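Local structure of succinate-semialdehyde dehydrogenase (Synechococcus sp., 4ITA) at residues D235-F240 / G390-T395; V239-D244 / H273-A278; R269-E274 / M368-K373. The protein probably oxidises succinic semialdehyde to succinate with NADP+ as the electron acceptor, as an aldehyde dehydrogenase whose cofactor also bears on its protection against oxidation. All blocks are in the same frame, centred on the assembly; numbering follows the deposited sequence.

Contacts 1 and 3 lie in one mostly parallel sheet, and contact 2 sits where two of its strands end. Contact 1, strand 235-239 with 390-394, is buried throughout: a Phe-Trp pair, small side chains and backbone bonds carry it. Contact 3 pairs strands 267-273 and 366-372 likewise, but runs from a largely buried start of mixed aliphatic and aromatic groups to a weak salt bridge between exposed side chains. Strands 235-239 and 267-273 are neighbours, Phe-237 bonding to Arg-269 and Ile-271 through the backbone, so the two contacts form one four-strand unit. Contact 2, at the C-terminal ends of its two central strands, shares Val-239, Phe-240, His-273 and Glu-274; one backbone bond remains and ring packing takes over.

Contact 1 (D235-F240 / G390-T395); sequences DPFVVF and GASAWT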
loop_
_atom_site.group_PDB
_atom_site.type_symbol
_atom_site.label_atom_id
_atom_site.label_comp_id
_atom_site.label_asym_id
_atom_site.label_seq_id
_atom_site.Cartn_x
_atom_site.Cartn_y
_atom_site.Cartn_z
ATOM N N ASP A 235 2.385 3.358 -22.884
ATOM C CA ASP A 235 1.179 2.595 -23.148
ATOM C C ASP A 235 1.086 2.175 -24.607
ATOM O O ASP A 235 1.335 2.979 -25.504
ATOM C CB ASP A 235 -0.061 3.415 -22.799
ATOM C CG ASP A 235 -0.217 3.681 -21.307
ATOM O OD1 ASP A 235 0.675 3.344 -20.493
ATOM O OD2 ASP A 235 -1.275 4.245 -20.960
ATOM N N PRO A 236 0.689 0.921 -24.852
ATOM C CA PRO A 236 0.452 0.466 -26.222
ATOM C C PRO A 236 -0.918 0.917 -26.732
ATOM O O PRO A 236 -1.862 1.111 -25.960
ATOM C CB PRO A 236 0.491 -1.053 -26.080
ATOM C CG PRO A 236 -0.040 -1.291 -24.704
ATOM C CD PRO A 236 0.493 -0.164 -23.872
ATOM N N PHE A 237 -0.991 1.113 -28.045
ATOM C CA PHE A 237 -2.230 1.418 -28.741
ATOM C C PHE A 237 -2.257 0.405 -29.882
ATOM O O PHE A 237 -1.549 0.554 -30.887
ATOM C CB PHE A 237 -2.180 2.863 -29.254
ATOM C CG PHE A 237 -3.503 3.407 -29.751
ATOM C CD1 PHE A 237 -3.890 3.235 -31.074
ATOM C CD2 PHE A 237 -4.328 4.140 -28.910
ATOM C CE1 PHE A 237 -5.086 3.767 -31.533
ATOM C CE2 PHE A 237 -5.531 4.663 -29.361
ATOM C CZ PHE A 237 -5.908 4.476 -30.681
ATOM N N VAL A 238 -3.024 -0.661 -29.685
ATOM C CA VAL A 238 -3.004 -1.816 -30.570
ATOM C C VAL A 238 -4.181 -1.747 -31.522
ATOM O O VAL A 238 -5.316 -1.566 -31.091
ATOM C CB VAL A 238 -3.072 -3.126 -29.758
ATOM C CG1 VAL A 238 -2.905 -4.311 -30.685
ATOM C CG2 VAL A 238 -1.990 -3.162 -28.671
ATOM N N VAL A 239 -3.909 -1.870 -32.820
ATOM C CA VAL A 239 -4.962 -1.767 -33.822
ATOM C C VAL A 239 -5.025 -3.023 -34.673
ATOM O O VAL A 239 -4.067 -3.361 -35.364
ATOM C CB VAL A 239 -4.773 -0.529 -34.721
ATOM C CG1 VAL A 239 -5.951 -0.384 -35.682
ATOM C CG2 VAL A 239 -4.631 0.727 -33.870
ATOM N N PHE A 240 -6.159 -3.713 -34.617
ATOM C CA PHE A 240 -6.315 -4.994 -35.302
ATOM C C PHE A 240 -7.272 -4.904 -36.504
ATOM O O PHE A 240 -7.941 -3.883 -36.686
ATOM C CB PHE A 240 -6.666 -6.095 -34.282
ATOM C CG PHE A 240 -5.485 -6.941 -33.906
ATOM C CD1 PHE A 240 -4.261 -6.344 -33.627
ATOM C CD2 PHE A 240 -5.578 -8.322 -33.853
ATOM C CE1 PHE A 240 -3.161 -7.105 -33.298
ATOM C CE2 PHE A 240 -4.471 -9.091 -33.523
ATOM C CZ PHE A 240 -3.261 -8.484 -33.249
ATOM N N GLY A 390 -1.397 2.112 -18.681
ATOM C CA GLY A 390 -2.600 1.875 -19.463
ATOM C C GLY A 390 -2.334 1.101 -20.746
ATOM O O GLY A 390 -1.188 0.849 -21.120
ATOM N N ALA A 391 -3.410 0.705 -21.413
ATOM C CA ALA A 391 -3.307 0.010 -22.689
ATOM C C ALA A 391 -4.611 0.198 -23.437
ATOM O O ALA A 391 -5.688 0.135 -22.835
ATOM C CB ALA A 391 -3.027 -1.474 -22.471
ATOM N N SER A 392 -4.513 0.434 -24.745
ATOM C CA SER A 392 -5.693 0.572 -25.593
ATOM C C SER A 392 -5.605 -0.417 -26.749
ATOM O O SER A 392 -4.542 -0.563 -27.357
ATOM C CB SER A 392 -5.759 2.006 -26.123
ATOM O OG SER A 392 -6.840 2.202 -27.016
ATOM N N ALA A 393 -6.709 -1.102 -27.045
ATOM C CA ALA A 393 -6.743 -2.066 -28.147
ATOM C C ALA A 393 -8.027 -1.931 -28.948
ATOM O O ALA A 393 -9.105 -1.721 -28.385
ATOM C CB ALA A 393 -6.569 -3.495 -27.631
ATOM N N TRP A 394 -7.887 -2.047 -30.265
ATOM C CA TRP A 394 -8.965 -1.771 -31.208
ATOM C C TRP A 394 -9.268 -3.015 -32.026
ATOM O O TRP A 394 -8.441 -3.476 -32.810
ATOM C CB TRP A 394 -8.602 -0.577 -32.093
ATOM C CG TRP A 394 -8.476 0.659 -31.268
ATOM C CD1 TRP A 394 -7.495 0.939 -30.357
ATOM C CD2 TRP A 394 -9.387 1.758 -31.229
ATOM N NE1 TRP A 394 -7.742 2.147 -29.759
ATOM C CE2 TRP A 394 -8.892 2.676 -30.279
ATOM C CE3 TRP A 394 -10.569 2.061 -31.913
ATOM C CZ2 TRP A 394 -9.541 3.882 -29.996
ATOM C CZ3 TRP A 394 -11.213 3.255 -31.628
ATOM C CH2 TRP A 394 -10.696 4.152 -30.683
ATOM N N THR A 395 -10.452 -3.563 -31.797
ATOM C CA THR A 395 -10.889 -4.787 -32.447
ATOM C C THR A 395 -12.355 -4.971 -32.134
ATOM O O THR A 395 -12.828 -4.573 -31.069
ATOM C CB THR A 395 -10.106 -6.024 -31.948
ATOM O OG1 THR A 395 -10.764 -7.210 -32.414
ATOM C CG2 THR A 395 -10.040 -6.054 -30.422
#
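Phe-237 and Trp-394 form the apolar centre. CZ of Phe-237 comes 3.1 Å from NE1 of Trp-394, and the indole nitrogen lies over one phenyl face. The ring planes differ by 35°, an oblique pairing. Phe-237 reaches it because its CG is anti to the backbone N (chi1 -168°), which carries the ring across to the neighbouring strand; helix 245-257 packs on the same indole. Trp-394 NE1 donates to Ser-392 OG at 2.9 Å, with the hydroxyl tilted from the indole plane, and that hydroxyl is also bonded to the backbone O of Gly-417. On the opposite sheet face the groups are smaller: CB of Val-238 meets CB of Ala-393 at 4.1 Å, both residues also touching Phe-404 of helix 398-407, and CG of Pro-236 touches CB of Ala-391. Between the side-chain layers, four backbone bonds alternate between the strands, from Ser-392 N to Pro-236 O through to Phe-240 N to Trp-394 O; the Val-238 N to Ser-392 O bond, at 2.8 Å, is nearly straight. The polar edge is Asp-235, whose OD1 accepts from Gly-390 N at 3.0 Å, the donor standing above the carboxylate plane. With strand axes 4.6 Å apart and 5° from parallel, flanked by helices on both faces, the pair is characteristic of the open alpha/beta sheet of the aldehyde dehydrogenase catalytic domain.

Contact 2 (V239-D244 / H273-A278); sequences VFPSAD and HEAIAA
His-273, Pro-241 and Ile-276 have the most surface buried here, and the imidazole is packed against Pro-241 and Phe-240. Pro-241 lays its ring over one face of His-273: CG stands 3.5 Å from the imidazole centroid, 13° off the normal, a CH-pi contact. The same imidazole turns its edge to the face of Phe-240, with the planes at 81° and the centroids 5.0 Å apart, a T-shaped pair in which CD2 of His-273 touches the ring; CB of His-273 also sits over that face. CG anti to the backbone N (chi1 -169°) swings the imidazole to these two residues. Its ND1, bonded in the ring plane, accepts from Ala-275 N at 3.0 Å, which limits rotation of the ring. Replacing His-273 by an alanine would probably leave Ala-275 N without its capping acceptor and take from Pro-241 the ring face and from Phe-240 the ring edge that they pack on. Ile-276 CD1 meets CG1 of Val-239 at 3.7 Å, while its CG2 lies 3.9 Å from CA of Pro-241; Leu-245 of helix 245-257 adjoins Ile-276. The last sheet-like bond, His-273 N to Val-239 O, is 3.0 Å long. Beyond it Phe-240 to Ala-243 form a type I turn, and His-273 is the N-cap of helix 274-289: two strand-to-helix connections packed together at the C-terminal ends of neighbouring parallel strands in an alpha/beta sheet.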
loop_
_atom_site.group_PDB
_atom_site.type_symbol
_atom_site.label_atom_id
_atom_site.label_comp_id
_atom_site.label_asym_id
_atom_site.label_seq_id
_atom_site.Cartn_x
_atom_site.Cartn_y
_atom_site.Cartn_z
ATOM N N VAL A 239 -3.909 -1.870 -32.820
ATOM C CA VAL A 239 -4.962 -1.767 -33.822
ATOM C C VAL A 239 -5.025 -3.023 -34.673
ATOM O O VAL A 239 -4.067 -3.361 -35.364
ATOM C CB VAL A 239 -4.773 -0.529 -34.721
ATOM C CG1 VAL A 239 -5.951 -0.384 -35.682
ATOM C CG2 VAL A 239 -4.631 0.727 -33.870
ATOM N N PHE A 240 -6.159 -3.713 -34.617
ATOM C CA PHE A 240 -6.315 -4.994 -35.302
ATOM C C PHE A 240 -7.272 -4.904 -36.504
ATOM O O PHE A 240 -7.941 -3.883 -36.686
ATOM C CB PHE A 240 -6.666 -6.095 -34.282
ATOM C CG PHE A 240 -5.485 -6.941 -33.906
ATOM C CD1 PHE A 240 -4.261 -6.344 -33.627
ATOM C CD2 PHE A 240 -5.578 -8.322 -33.853
ATOM C CE1 PHE A 240 -3.161 -7.105 -33.298
ATOM C CE2 PHE A 240 -4.471 -9.091 -33.523
ATOM C CZ PHE A 240 -3.261 -8.484 -33.249
ATOM N N PRO A 241 -7.313 -5.952 -37.349
ATOM C CA PRO A 241 -7.988 -5.790 -38.646
ATOM C C PRO A 241 -9.488 -5.468 -38.614
ATOM O O PRO A 241 -9.986 -4.879 -39.576
ATOM C CB PRO A 241 -7.738 -7.134 -39.336
ATOM C CG PRO A 241 -6.466 -7.632 -38.727
ATOM C CD PRO A 241 -6.559 -7.221 -37.288
ATOM N N SER A 242 -10.192 -5.824 -37.546
ATOM C CA SER A 242 -11.622 -5.539 -37.474
ATOM C C SER A 242 -11.927 -4.176 -36.863
ATOM O O SER A 242 -13.087 -3.827 -36.667
ATOM C CB SER A 242 -12.357 -6.625 -36.694
ATOM O OG SER A 242 -11.939 -6.659 -35.339
ATOM N N ALA A 243 -10.889 -3.403 -36.564
ATOM C CA ALA A 243 -11.086 -2.079 -35.971
ATOM C C ALA A 243 -11.731 -1.075 -36.926
ATOM O O ALA A 243 -11.587 -1.186 -38.142
ATOM C CB ALA A 243 -9.760 -1.534 -35.473
ATOM N N ASP A 244 -12.437 -0.095 -36.361
ATOM C CA ASP A 244 -12.834 1.099 -37.102
ATOM C C ASP A 244 -11.573 1.932 -37.254
ATOM O O ASP A 244 -11.184 2.660 -36.334
ATOM C CB ASP A 244 -13.904 1.888 -36.335
ATOM C CG ASP A 244 -14.389 3.152 -37.081
ATOM O OD1 ASP A 244 -13.681 3.698 -37.961
ATOM O OD2 ASP A 244 -15.500 3.618 -36.752
ATOM N N HIS A 273 -1.532 -4.369 -36.602
ATOM C CA HIS A 273 -1.605 -5.627 -37.341
ATOM C C HIS A 273 -1.222 -5.382 -38.804
ATOM O O HIS A 273 -1.685 -4.416 -39.418
ATOM C CB HIS A 273 -3.009 -6.227 -37.260
ATOM C CG HIS A 273 -3.083 -7.629 -37.771
ATOM N ND1 HIS A 273 -2.974 -7.942 -39.108
ATOM C CD2 HIS A 273 -3.236 -8.804 -37.118
ATOM C CE1 HIS A 273 -3.067 -9.253 -39.259
ATOM N NE2 HIS A 273 -3.222 -9.799 -38.065
ATOM N N GLU A 274 -0.379 -6.253 -39.359
ATOM C CA GLU A 274 0.131 -6.065 -40.719
ATOM C C GLU A 274 -0.957 -5.879 -41.780
ATOM O O GLU A 274 -0.731 -5.195 -42.782
ATOM C CB GLU A 274 1.077 -7.204 -41.111
ATOM C CG GLU A 274 0.466 -8.583 -41.083
ATOM C CD GLU A 274 1.399 -9.629 -41.661
ATOM O OE1 GLU A 274 0.944 -10.773 -41.869
ATOM O OE2 GLU A 274 2.579 -9.303 -41.913
ATOM N N ALA A 275 -2.135 -6.453 -41.560
ATOM C CA ALA A 275 -3.209 -6.361 -42.547
ATOM C C ALA A 275 -3.731 -4.932 -42.709
ATOM O O ALA A 275 -4.264 -4.574 -43.765
ATOM C CB ALA A 275 -4.347 -7.304 -42.188
ATOM N N ILE A 276 -3.592 -4.117 -41.663
ATOM C CA ILE A 276 -4.092 -2.745 -41.713
ATOM C C ILE A 276 -3.009 -1.698 -41.506
ATOM O O ILE A 276 -3.295 -0.499 -41.509
ATOM C CB ILE A 276 -5.282 -2.522 -40.719
ATOM C CG1 ILE A 276 -4.922 -2.936 -39.279
ATOM C CG2 ILE A 276 -6.504 -3.302 -41.186
ATOM C CD1 ILE A 276 -4.050 -1.959 -38.497
ATOM N N ALA A 277 -1.776 -2.142 -41.329
ATOM C CA ALA A 277 -0.701 -1.237 -40.926
ATOM C C ALA A 277 -0.416 -0.127 -41.933
ATOM O O ALA A 277 -0.182 1.021 -41.546
ATOM C CB ALA A 277 0.561 -2.016 -40.637
ATOM N N ALA A 278 -0.416 -0.456 -43.223
ATOM C CA ALA A 278 -0.121 0.549 -44.241
ATOM C C ALA A 278 -1.154 1.670 -44.225
ATOM O O ALA A 278 -0.796 2.849 -44.206
ATOM C CB ALA A 278 -0.038 -0.089 -45.623
#

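Contact 3 (R269-E274 / M368-K373); sequences RFILHE and MVFTVK
Arg-269 opens the contact by laying its aliphatic part against Met-368 and Phe-370: CG lies 3.8 Å from CE of Met-368, and CB lies 3.8 Å from CE2 of Phe-370. The bend at chi3 (-54°) turns the guanidinium to the backbone carbonyls of Ser-234, Leu-381 and Ala-382, to which it is bonded and which probably offset the buried charge. Phe-270, on the other sheet face, has the O of Met-368 at its ring edge; its backbone N donates to that same oxygen at 2.8 Å, and its own O accepts from Phe-370 N. Ile-271 sets CG2 3.8 Å from both methyls of Val-372, on the face covered by helix 375-383. Leu-272 lies on the face packed by helix 274-289, its CD1 3.6 Å from CG1 of Val-369, while its backbone N and O bond to Phe-370 and Val-372. At His-273 the imidazole has the O of Val-372 over one face. Glu-274 then closes the ladder through N to Val-372 O, 2.9 Å, and packs CB on CG2 of Thr-371 at 3.6 Å. With CG between the backbone N and carbonyl carbon (chi1 60°), its OE2 reaches Lys-373 NZ at 3.3 Å, a weak salt bridge. The chemistry therefore implies that pairing rests on five backbone bonds and largely buried apolar packing, aromatic as well as aliphatic, while the exposed ion pair probably adds little.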
loop_
_atom_site.group_PDB
_atom_site.type_symbol
_atom_site.label_atom_id
_atom_site.label_comp_id
_atom_site.label_asym_id
_atom_site.label_seq_id
_atom_site.Cartn_x
_atom_site.Cartn_y
_atom_site.Cartn_z
ATOM N N ARG A 269 3.214 3.781 -27.972
ATOM C CA ARG A 269 3.660 2.748 -28.906
ATOM C C ARG A 269 2.459 2.204 -29.662
ATOM O O ARG A 269 1.587 1.557 -29.081
ATOM C CB ARG A 269 4.392 1.623 -28.152
ATOM C CG ARG A 269 5.708 2.083 -27.489
ATOM C CD ARG A 269 6.381 0.973 -26.651
ATOM N NE ARG A 269 5.417 0.471 -25.685
ATOM C CZ ARG A 269 5.037 -0.794 -25.548
ATOM N NH1 ARG A 269 5.628 -1.774 -26.232
ATOM N NH2 ARG A 269 4.075 -1.080 -24.679
ATOM N N PHE A 270 2.415 2.497 -30.959
ATOM C CA PHE A 270 1.347 2.040 -31.830
ATOM C C PHE A 270 1.737 0.695 -32.405
ATOM O O PHE A 270 2.785 0.567 -33.041
ATOM C CB PHE A 270 1.101 3.064 -32.939
ATOM C CG PHE A 270 0.466 4.332 -32.443
ATOM C CD1 PHE A 270 1.216 5.286 -31.773
ATOM C CD2 PHE A 270 -0.889 4.546 -32.609
ATOM C CE1 PHE A 270 0.619 6.443 -31.291
ATOM C CE2 PHE A 270 -1.493 5.702 -32.137
ATOM C CZ PHE A 270 -0.733 6.649 -31.472
ATOM N N ILE A 271 0.904 -0.305 -32.133
ATOM C CA ILE A 271 1.175 -1.685 -32.512
ATOM C C ILE A 271 0.111 -2.110 -33.510
ATOM O O ILE A 271 -1.059 -2.274 -33.168
ATOM C CB ILE A 271 1.219 -2.584 -31.267
ATOM C CG1 ILE A 271 2.382 -2.139 -30.365
ATOM C CG2 ILE A 271 1.366 -4.047 -31.670
ATOM C CD1 ILE A 271 2.374 -2.748 -28.973
ATOM N N LEU A 272 0.523 -2.222 -34.770
ATOM C CA LEU A 272 -0.414 -2.343 -35.878
ATOM C C LEU A 272 -0.372 -3.724 -36.504
ATOM O O LEU A 272 0.697 -4.198 -36.900
ATOM C CB LEU A 272 -0.075 -1.302 -36.951
ATOM C CG LEU A 272 0.138 0.128 -36.448
ATOM C CD1 LEU A 272 0.450 1.053 -37.621
ATOM C CD2 LEU A 272 -1.073 0.614 -35.687
ATOM N N HIS A 273 -1.532 -4.369 -36.602
ATOM C CA HIS A 273 -1.605 -5.627 -37.341
ATOM C C HIS A 273 -1.222 -5.382 -38.804
ATOM O O HIS A 273 -1.685 -4.416 -39.418
ATOM C CB HIS A 273 -3.009 -6.227 -37.260
ATOM C CG HIS A 273 -3.083 -7.629 -37.771
ATOM N ND1 HIS A 273 -2.974 -7.942 -39.108
ATOM C CD2 HIS A 273 -3.236 -8.804 -37.118
ATOM C CE1 HIS A 273 -3.067 -9.253 -39.259
ATOM N NE2 HIS A 273 -3.222 -9.799 -38.065
ATOM N N GLU A 274 -0.379 -6.253 -39.359
ATOM C CA GLU A 274 0.131 -6.065 -40.719
ATOM C C GLU A 274 -0.957 -5.879 -41.780
ATOM O O GLU A 274 -0.731 -5.195 -42.782
ATOM C CB GLU A 274 1.077 -7.204 -41.111
ATOM C CG GLU A 274 0.466 -8.583 -41.083
ATOM C CD GLU A 274 1.399 -9.629 -41.661
ATOM O OE1 GLU A 274 0.944 -10.773 -41.869
ATOM O OE2 GLU A 274 2.579 -9.303 -41.913
ATOM N N MET A 368 6.098 5.912 -31.455
ATOM C CA MET A 368 6.836 4.766 -31.993
ATOM C C MET A 368 5.831 3.823 -32.648
ATOM O O MET A 368 4.776 3.552 -32.072
ATOM C CB MET A 368 7.614 4.028 -30.888
ATOM C CG MET A 368 8.754 4.818 -30.243
ATOM S SD MET A 368 9.791 3.885 -29.039
ATOM C CE MET A 368 8.903 4.213 -27.498
ATOM N N VAL A 369 6.133 3.330 -33.847
ATOM C CA VAL A 369 5.196 2.468 -34.567
ATOM C C VAL A 369 5.827 1.112 -34.851
ATOM O O VAL A 369 7.001 1.027 -35.215
ATOM C CB VAL A 369 4.729 3.125 -35.887
ATOM C CG1 VAL A 369 3.707 2.244 -36.603
ATOM C CG2 VAL A 369 4.133 4.497 -35.605
ATOM N N PHE A 370 5.033 0.061 -34.662
ATOM C CA PHE A 370 5.461 -1.317 -34.858
ATOM C C PHE A 370 4.417 -2.070 -35.659
ATOM O O PHE A 370 3.235 -1.737 -35.613
ATOM C CB PHE A 370 5.601 -2.008 -33.501
ATOM C CG PHE A 370 6.470 -1.266 -32.540
ATOM C CD1 PHE A 370 7.826 -1.535 -32.467
ATOM C CD2 PHE A 370 5.935 -0.278 -31.720
ATOM C CE1 PHE A 370 8.633 -0.842 -31.584
ATOM C CE2 PHE A 370 6.738 0.427 -30.842
ATOM C CZ PHE A 370 8.088 0.147 -30.773
ATOM N N THR A 371 4.854 -3.102 -36.379
ATOM C CA THR A 371 3.925 -3.985 -37.076
ATOM C C THR A 371 4.019 -5.394 -36.497
ATOM O O THR A 371 5.116 -5.874 -36.190
ATOM C CB THR A 371 4.201 -4.011 -38.592
ATOM O OG1 THR A 371 4.066 -2.687 -39.127
ATOM C CG2 THR A 371 3.228 -4.921 -39.314
ATOM N N VAL A 372 2.869 -6.042 -36.327
ATOM C CA VAL A 372 2.820 -7.411 -35.815
ATOM C C VAL A 372 1.936 -8.290 -36.700
ATOM O O VAL A 372 1.128 -7.784 -37.478
ATOM C CB VAL A 372 2.352 -7.466 -34.338
ATOM C CG1 VAL A 372 3.343 -6.739 -33.436
ATOM C CG2 VAL A 372 0.975 -6.863 -34.193
ATOM N N LYS A 373 2.091 -9.606 -36.566
ATOM C CA LYS A 373 1.436 -10.552 -37.465
ATOM C C LYS A 373 0.198 -11.222 -36.887
ATOM O O LYS A 373 -0.638 -11.738 -37.631
ATOM C CB LYS A 373 2.414 -11.649 -37.890
ATOM C CG LYS A 373 3.459 -11.217 -38.888
ATOM C CD LYS A 373 4.357 -12.389 -39.237
ATOM C CE LYS A 373 5.569 -11.940 -40.035
ATOM N NZ LYS A 373 5.171 -11.256 -41.294
#